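Local coordinates for protein trans-4-hydroxy-L-proline dehydratase (Clostridioides difficile 70-100-2010, PDB 6VXC) that uses a glycyl radical to catalyse the dehydration of trans-4-hydroxy-L-proline to (S)-1-pyrroline-5-carboxylate in anaerobic hydroxyproline breakdown, at residues H715-P729 with Y748-D762. Numbering follows the deposited sequence.
Sequences HIKTGGTLLNQRFAP and YFNMDGHHIQFNVFD
Gln725 lies beside Phe758 where strand 724-726 runs parallel to strand 755-759, the two joined through helix 734-750 as a beta-alpha-beta unit. Leu723, Gln725 and Phe727 supply the backbone bonds on their side, from Gln757 N to Leu723 O (3.2 Å) through to Phe727 N to Asn759 O (3.0 Å). Ahead of them a side chain takes over: Leu723 N donates to His755 ND1 (3.0 Å, 168° at the hydrogen), in the plane of the ring.

Tyr748 and His715 form an offset edge-to-face pair, the tyrosine edge toward the histidine face, planes at 89°. Gly720 CA sits over the His754 ring, 3.5 Å from its centroid; that imidazole is held by Glu435 and the carbonyl of Val455. Phe727 CE2 meets Phe758 CD1 at 3.3 Å, the rings oblique. Leu723 CD2 touches both Ile756 CD1 and Tyr748 CE2.

The Arg726 chain is extended. Phe761 CE1 sits over its guanidinium face, 3.4 Å from Arg726 CZ, while NH2 forms a salt bridge to Glu806.

Two waters bridge the segments. One joins Thr721 OG1, Tyr748 OH and His755 O; the other joins Arg726 NE, Phe727 O and Phe761 N.

Since His755 ND1 accepts from Leu723 N, it probably carries no proton. The bond fixes that ring beside Leu722, which lies next to Cys454, the probable radical cysteine.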
loop_
_atom_site.group_PDB
_atom_site.type_symbol
_atom_site.label_atom_id
_atom_site.label_comp_id
_atom_site.label_asym_id
_atom_site.label_seq_id
_atom_site.Cartn_x
_atom_site.Cartn_y
_atom_site.Cartn_z
ATOM N N HIS A 715 12.586 13.463 -7.705
ATOM C CA HIS A 715 11.529 12.953 -6.844
ATOM C C HIS A 715 10.320 13.877 -6.805
ATOM O O HIS A 715 9.193 13.405 -6.651
ATOM C CB HIS A 715 12.081 12.726 -5.432
ATOM C CG HIS A 715 13.271 11.827 -5.418
ATOM N ND1 HIS A 715 13.167 10.469 -5.249
ATOM C CD2 HIS A 715 14.587 12.080 -5.626
ATOM C CE1 HIS A 715 14.365 9.918 -5.345
ATOM N NE2 HIS A 715 15.246 10.876 -5.568
ATOM N N ILE A 716 10.526 15.185 -6.972
ATOM C CA ILE A 716 9.414 16.116 -6.822
ATOM C C ILE A 716 8.348 15.886 -7.886
ATOM O O ILE A 716 7.169 16.182 -7.660
ATOM C CB ILE A 716 9.915 17.569 -6.833
ATOM C CG1 ILE A 716 11.013 17.766 -5.790
ATOM C CG2 ILE A 716 8.747 18.525 -6.625
ATOM C CD1 ILE A 716 10.667 17.202 -4.453
ATOM N N LYS A 717 8.735 15.365 -9.049
ATOM C CA LYS A 717 7.824 15.092 -10.161
ATOM C C LYS A 717 7.111 13.752 -10.051
ATOM O O LYS A 717 6.392 13.385 -10.981
ATOM C CB LYS A 717 8.589 15.154 -11.483
ATOM C CG LYS A 717 9.060 16.546 -11.834
ATOM C CD LYS A 717 9.818 16.555 -13.159
ATOM C CE LYS A 717 10.306 17.967 -13.470
ATOM N NZ LYS A 717 11.188 17.996 -14.661
ATOM N N THR A 718 7.282 13.022 -8.952
ATOM C CA THR A 718 6.631 11.737 -8.746
ATOM C C THR A 718 5.627 11.826 -7.602
ATOM O O THR A 718 5.546 12.821 -6.876
ATOM C CB THR A 718 7.637 10.637 -8.411
ATOM O OG1 THR A 718 8.064 10.790 -7.052
ATOM C CG2 THR A 718 8.859 10.663 -9.353
ATOM N N GLY A 719 4.875 10.741 -7.434
ATOM C CA GLY A 719 4.087 10.538 -6.238
ATOM C C GLY A 719 4.784 9.605 -5.266
ATOM O O GLY A 719 4.121 8.871 -4.526
ATOM N N GLY A 720 6.122 9.572 -5.302
ATOM C CA GLY A 720 6.888 8.782 -4.360
ATOM C C GLY A 720 7.812 7.747 -4.990
ATOM O O GLY A 720 7.480 7.146 -6.016
ATOM N N THR A 721 8.973 7.527 -4.366
ATOM C CA THR A 721 9.948 6.531 -4.792
ATOM C C THR A 721 10.415 5.746 -3.571
ATOM O O THR A 721 10.437 6.275 -2.454
ATOM C CB THR A 721 11.176 7.164 -5.451
ATOM O OG1 THR A 721 11.845 7.987 -4.489
ATOM C CG2 THR A 721 10.791 7.991 -6.691
ATOM N N LEU A 722 10.838 4.503 -3.791
ATOM C CA LEU A 722 11.170 3.595 -2.703
ATOM C C LEU A 722 12.655 3.239 -2.751
ATOM O O LEU A 722 13.134 2.697 -3.749
ATOM C CB LEU A 722 10.312 2.339 -2.795
ATOM C CG LEU A 722 10.301 1.449 -1.559
ATOM C CD1 LEU A 722 9.009 0.633 -1.566
ATOM C CD2 LEU A 722 11.512 0.550 -1.511
ATOM N N LEU A 723 13.380 3.515 -1.672
ATOM C CA LEU A 723 14.800 3.167 -1.590
ATOM C C LEU A 723 15.060 2.284 -0.376
ATOM O O LEU A 723 14.890 2.734 0.759
ATOM C CB LEU A 723 15.686 4.418 -1.532
ATOM C CG LEU A 723 17.195 4.152 -1.313
ATOM C CD1 LEU A 723 17.761 3.269 -2.417
ATOM C CD2 LEU A 723 17.994 5.443 -1.238
ATOM N N ASN A 724 15.513 1.045 -0.623
ATOM C CA ASN A 724 16.033 0.140 0.400
ATOM C C ASN A 724 17.540 0.306 0.533
ATOM O O ASN A 724 18.256 0.362 -0.468
ATOM C CB ASN A 724 15.785 -1.327 0.049
ATOM C CG ASN A 724 14.402 -1.791 0.362
ATOM O OD1 ASN A 724 13.723 -2.383 -0.492
ATOM N ND2 ASN A 724 13.958 -1.528 1.570
ATOM N N GLN A 725 18.019 0.366 1.773
ATOM C CA GLN A 725 19.441 0.262 2.074
ATOM C C GLN A 725 19.621 -0.687 3.248
ATOM O O GLN A 725 18.711 -0.879 4.056
ATOM C CB GLN A 725 20.077 1.629 2.372
ATOM C CG GLN A 725 20.359 2.519 1.131
ATOM C CD GLN A 725 21.432 1.942 0.212
ATOM O OE1 GLN A 725 22.623 2.081 0.475
ATOM N NE2 GLN A 725 21.012 1.308 -0.879
ATOM N N ARG A 726 20.799 -1.298 3.313
ATOM C CA ARG A 726 21.109 -2.330 4.288
ATOM C C ARG A 726 22.486 -2.067 4.883
ATOM O O ARG A 726 23.425 -1.751 4.152
ATOM C CB ARG A 726 21.055 -3.712 3.630
ATOM C CG ARG A 726 21.613 -4.809 4.472
ATOM C CD ARG A 726 21.824 -6.070 3.671
ATOM N NE ARG A 726 22.658 -6.990 4.430
ATOM C CZ ARG A 726 23.156 -8.126 3.967
ATOM N NH1 ARG A 726 22.912 -8.516 2.722
ATOM N NH2 ARG A 726 23.901 -8.875 4.767
ATOM N N PHE A 727 22.611 -2.208 6.201
ATOM C CA PHE A 727 23.867 -1.955 6.897
ATOM C C PHE A 727 24.332 -3.193 7.645
ATOM O O PHE A 727 23.527 -3.924 8.229
ATOM C CB PHE A 727 23.737 -0.818 7.901
ATOM C CG PHE A 727 23.507 0.497 7.265
ATOM C CD1 PHE A 727 24.468 1.061 6.455
ATOM C CD2 PHE A 727 22.332 1.184 7.489
ATOM C CE1 PHE A 727 24.243 2.272 5.849
ATOM C CE2 PHE A 727 22.117 2.402 6.896
ATOM C CZ PHE A 727 23.069 2.936 6.071
ATOM N N ALA A 728 25.636 -3.397 7.647
ATOM C CA ALA A 728 26.227 -4.385 8.528
ATOM C C ALA A 728 25.905 -4.016 9.969
ATOM O O ALA A 728 26.021 -2.845 10.339
ATOM C CB ALA A 728 27.744 -4.445 8.323
ATOM N N PRO A 729 25.479 -4.963 10.800
ATOM C CA PRO A 729 25.173 -4.603 12.197
ATOM C C PRO A 729 26.356 -3.984 12.929
ATOM O O PRO A 729 26.163 -3.085 13.755
ATOM C CB PRO A 729 24.745 -5.938 12.819
ATOM C CG PRO A 729 24.295 -6.781 11.632
ATOM C CD PRO A 729 25.169 -6.369 10.487
ATOM N N TYR A 748 20.483 12.566 2.347
ATOM C CA TYR A 748 19.611 12.219 1.234
ATOM C C TYR A 748 18.476 13.225 1.117
ATOM O O TYR A 748 18.201 13.740 0.032
ATOM C CB TYR A 748 19.055 10.805 1.427
ATOM C CG TYR A 748 18.267 10.271 0.237
ATOM C CD1 TYR A 748 18.702 10.486 -1.075
ATOM C CD2 TYR A 748 17.105 9.525 0.429
ATOM C CE1 TYR A 748 17.988 9.980 -2.158
ATOM C CE2 TYR A 748 16.382 9.018 -0.647
ATOM C CZ TYR A 748 16.825 9.247 -1.939
ATOM O OH TYR A 748 16.108 8.754 -3.016
ATOM N N PHE A 749 17.846 13.557 2.245
ATOM C CA PHE A 749 16.688 14.445 2.203
ATOM C C PHE A 749 17.105 15.874 1.879
ATOM O O PHE A 749 16.340 16.623 1.256
ATOM C CB PHE A 749 15.910 14.379 3.522
ATOM C CG PHE A 749 15.174 13.069 3.745
ATOM C CD1 PHE A 749 15.219 12.050 2.805
ATOM C CD2 PHE A 749 14.433 12.873 4.902
ATOM C CE1 PHE A 749 14.542 10.850 3.010
ATOM C CE2 PHE A 749 13.756 11.681 5.127
ATOM C CZ PHE A 749 13.809 10.669 4.178
ATOM N N ASN A 750 18.327 16.259 2.248
ATOM C CA ASN A 750 18.789 17.576 1.862
ATOM C C ASN A 750 18.947 17.695 0.355
ATOM O O ASN A 750 18.910 18.809 -0.163
ATOM C CB ASN A 750 20.124 17.913 2.547
ATOM C CG ASN A 750 20.337 19.406 2.664
ATOM O OD1 ASN A 750 19.585 20.085 3.359
ATOM N ND2 ASN A 750 21.316 19.931 1.953
ATOM N N MET A 751 19.126 16.579 -0.352
ATOM C CA MET A 751 19.133 16.554 -1.811
ATOM C C MET A 751 17.756 16.269 -2.404
ATOM O O MET A 751 17.662 15.990 -3.607
ATOM C CB MET A 751 20.133 15.516 -2.320
ATOM C CG MET A 751 21.567 15.778 -1.920
ATOM S SD MET A 751 22.734 14.578 -2.576
ATOM C CE MET A 751 22.347 13.084 -1.692
ATOM N N ASP A 752 16.709 16.309 -1.579
ATOM C CA ASP A 752 15.308 16.126 -1.972
ATOM C C ASP A 752 14.951 14.684 -2.323
ATOM O O ASP A 752 13.985 14.449 -3.039
ATOM C CB ASP A 752 14.946 17.074 -3.122
ATOM C CG ASP A 752 14.944 18.527 -2.684
ATOM O OD1 ASP A 752 14.616 18.776 -1.506
ATOM O OD2 ASP A 752 15.325 19.402 -3.479
ATOM N N GLY A 753 15.695 13.714 -1.805
ATOM C CA GLY A 753 15.244 12.338 -1.867
ATOM C C GLY A 753 13.944 12.167 -1.106
ATOM O O GLY A 753 13.649 12.903 -0.180
ATOM N N HIS A 754 13.135 11.213 -1.554
ATOM C CA HIS A 754 11.778 11.035 -1.056
ATOM C C HIS A 754 11.697 10.141 0.181
ATOM O O HIS A 754 10.959 10.446 1.125
ATOM C CB HIS A 754 10.903 10.452 -2.175
ATOM C CG HIS A 754 9.515 10.131 -1.744
ATOM N ND1 HIS A 754 8.540 11.086 -1.592
ATOM C CD2 HIS A 754 8.942 8.953 -1.408
ATOM C CE1 HIS A 754 7.416 10.509 -1.203
ATOM N NE2 HIS A 754 7.637 9.215 -1.074
ATOM N N HIS A 755 12.428 9.028 0.183
ATOM C CA HIS A 755 12.202 7.954 1.134
ATOM C C HIS A 755 13.459 7.107 1.268
ATOM O O HIS A 755 14.173 6.886 0.290
ATOM C CB HIS A 755 11.032 7.076 0.675
ATOM C CG HIS A 755 11.063 5.685 1.223
ATOM N ND1 HIS A 755 11.725 4.646 0.603
ATOM C CD2 HIS A 755 10.507 5.163 2.340
ATOM C CE1 HIS A 755 11.565 3.541 1.309
ATOM N NE2 HIS A 755 10.829 3.829 2.369
ATOM N N ILE A 756 13.695 6.598 2.476
ATOM C CA ILE A 756 14.716 5.582 2.695
ATOM C C ILE A 756 14.296 4.732 3.888
ATOM O O ILE A 756 13.680 5.226 4.841
ATOM C CB ILE A 756 16.120 6.228 2.869
ATOM C CG1 ILE A 756 17.251 5.189 2.775
ATOM C CG2 ILE A 756 16.231 7.028 4.162
ATOM C CD1 ILE A 756 18.610 5.835 2.614
ATOM N N GLN A 757 14.640 3.444 3.833
ATOM C CA GLN A 757 14.351 2.511 4.914
ATOM C C GLN A 757 15.478 1.478 4.968
ATOM O O GLN A 757 16.113 1.196 3.954
ATOM C CB GLN A 757 13.006 1.825 4.710
ATOM C CG GLN A 757 12.955 0.965 3.465
ATOM C CD GLN A 757 11.536 0.553 3.094
ATOM O OE1 GLN A 757 10.568 1.248 3.424
ATOM N NE2 GLN A 757 11.400 -0.603 2.454
ATOM N N PHE A 758 15.709 0.897 6.148
ATOM C CA PHE A 758 16.924 0.128 6.411
ATOM C C PHE A 758 16.636 -1.309 6.848
ATOM O O PHE A 758 15.732 -1.565 7.648
ATOM C CB PHE A 758 17.778 0.807 7.496
ATOM C CG PHE A 758 18.150 2.229 7.177
ATOM C CD1 PHE A 758 18.916 2.524 6.048
ATOM C CD2 PHE A 758 17.737 3.272 8.003
ATOM C CE1 PHE A 758 19.264 3.840 5.752
ATOM C CE2 PHE A 758 18.074 4.597 7.716
ATOM C CZ PHE A 758 18.847 4.880 6.586
ATOM N N ASN A 759 17.422 -2.234 6.312
ATOM C CA ASN A 759 17.649 -3.537 6.918
ATOM C C ASN A 759 18.949 -3.496 7.719
ATOM O O ASN A 759 19.933 -2.893 7.286
ATOM C CB ASN A 759 17.728 -4.649 5.868
ATOM C CG ASN A 759 16.391 -5.328 5.629
ATOM O OD1 ASN A 759 15.696 -5.715 6.570
ATOM N ND2 ASN A 759 16.035 -5.500 4.367
ATOM N N VAL A 760 18.941 -4.125 8.893
ATOM C CA VAL A 760 20.154 -4.325 9.682
ATOM C C VAL A 760 20.118 -5.741 10.235
ATOM O O VAL A 760 19.596 -5.974 11.330
ATOM C CB VAL A 760 20.253 -3.296 10.822
ATOM C CG1 VAL A 760 21.587 -3.466 11.618
ATOM C CG2 VAL A 760 20.088 -1.896 10.299
ATOM N N PHE A 761 20.661 -6.700 9.499
ATOM C CA PHE A 761 20.574 -8.083 9.936
ATOM C C PHE A 761 21.918 -8.767 9.773
ATOM O O PHE A 761 22.782 -8.328 9.016
ATOM C CB PHE A 761 19.476 -8.863 9.185
ATOM C CG PHE A 761 19.617 -8.877 7.669
ATOM C CD1 PHE A 761 20.589 -9.648 7.047
ATOM C CD2 PHE A 761 18.721 -8.170 6.877
ATOM C CE1 PHE A 761 20.697 -9.682 5.654
ATOM C CE2 PHE A 761 18.814 -8.194 5.480
ATOM C CZ PHE A 761 19.803 -8.951 4.870
ATOM N N ASP A 762 22.094 -9.829 10.539
ATOM C CA ASP A 762 23.233 -10.717 10.381
ATOM C C ASP A 762 22.905 -11.736 9.300
ATOM O O ASP A 762 21.972 -12.529 9.459
ATOM C CB ASP A 762 23.547 -11.424 11.693
ATOM C CG ASP A 762 24.793 -10.908 12.340
ATOM O OD1 ASP A 762 24.691 -9.948 13.138
ATOM O OD2 ASP A 762 25.877 -11.468 12.052
HETATM O O HOH W 1 13.572 7.830 -2.346
HETATM O O HOH W 2 22.543 -6.250 7.248
#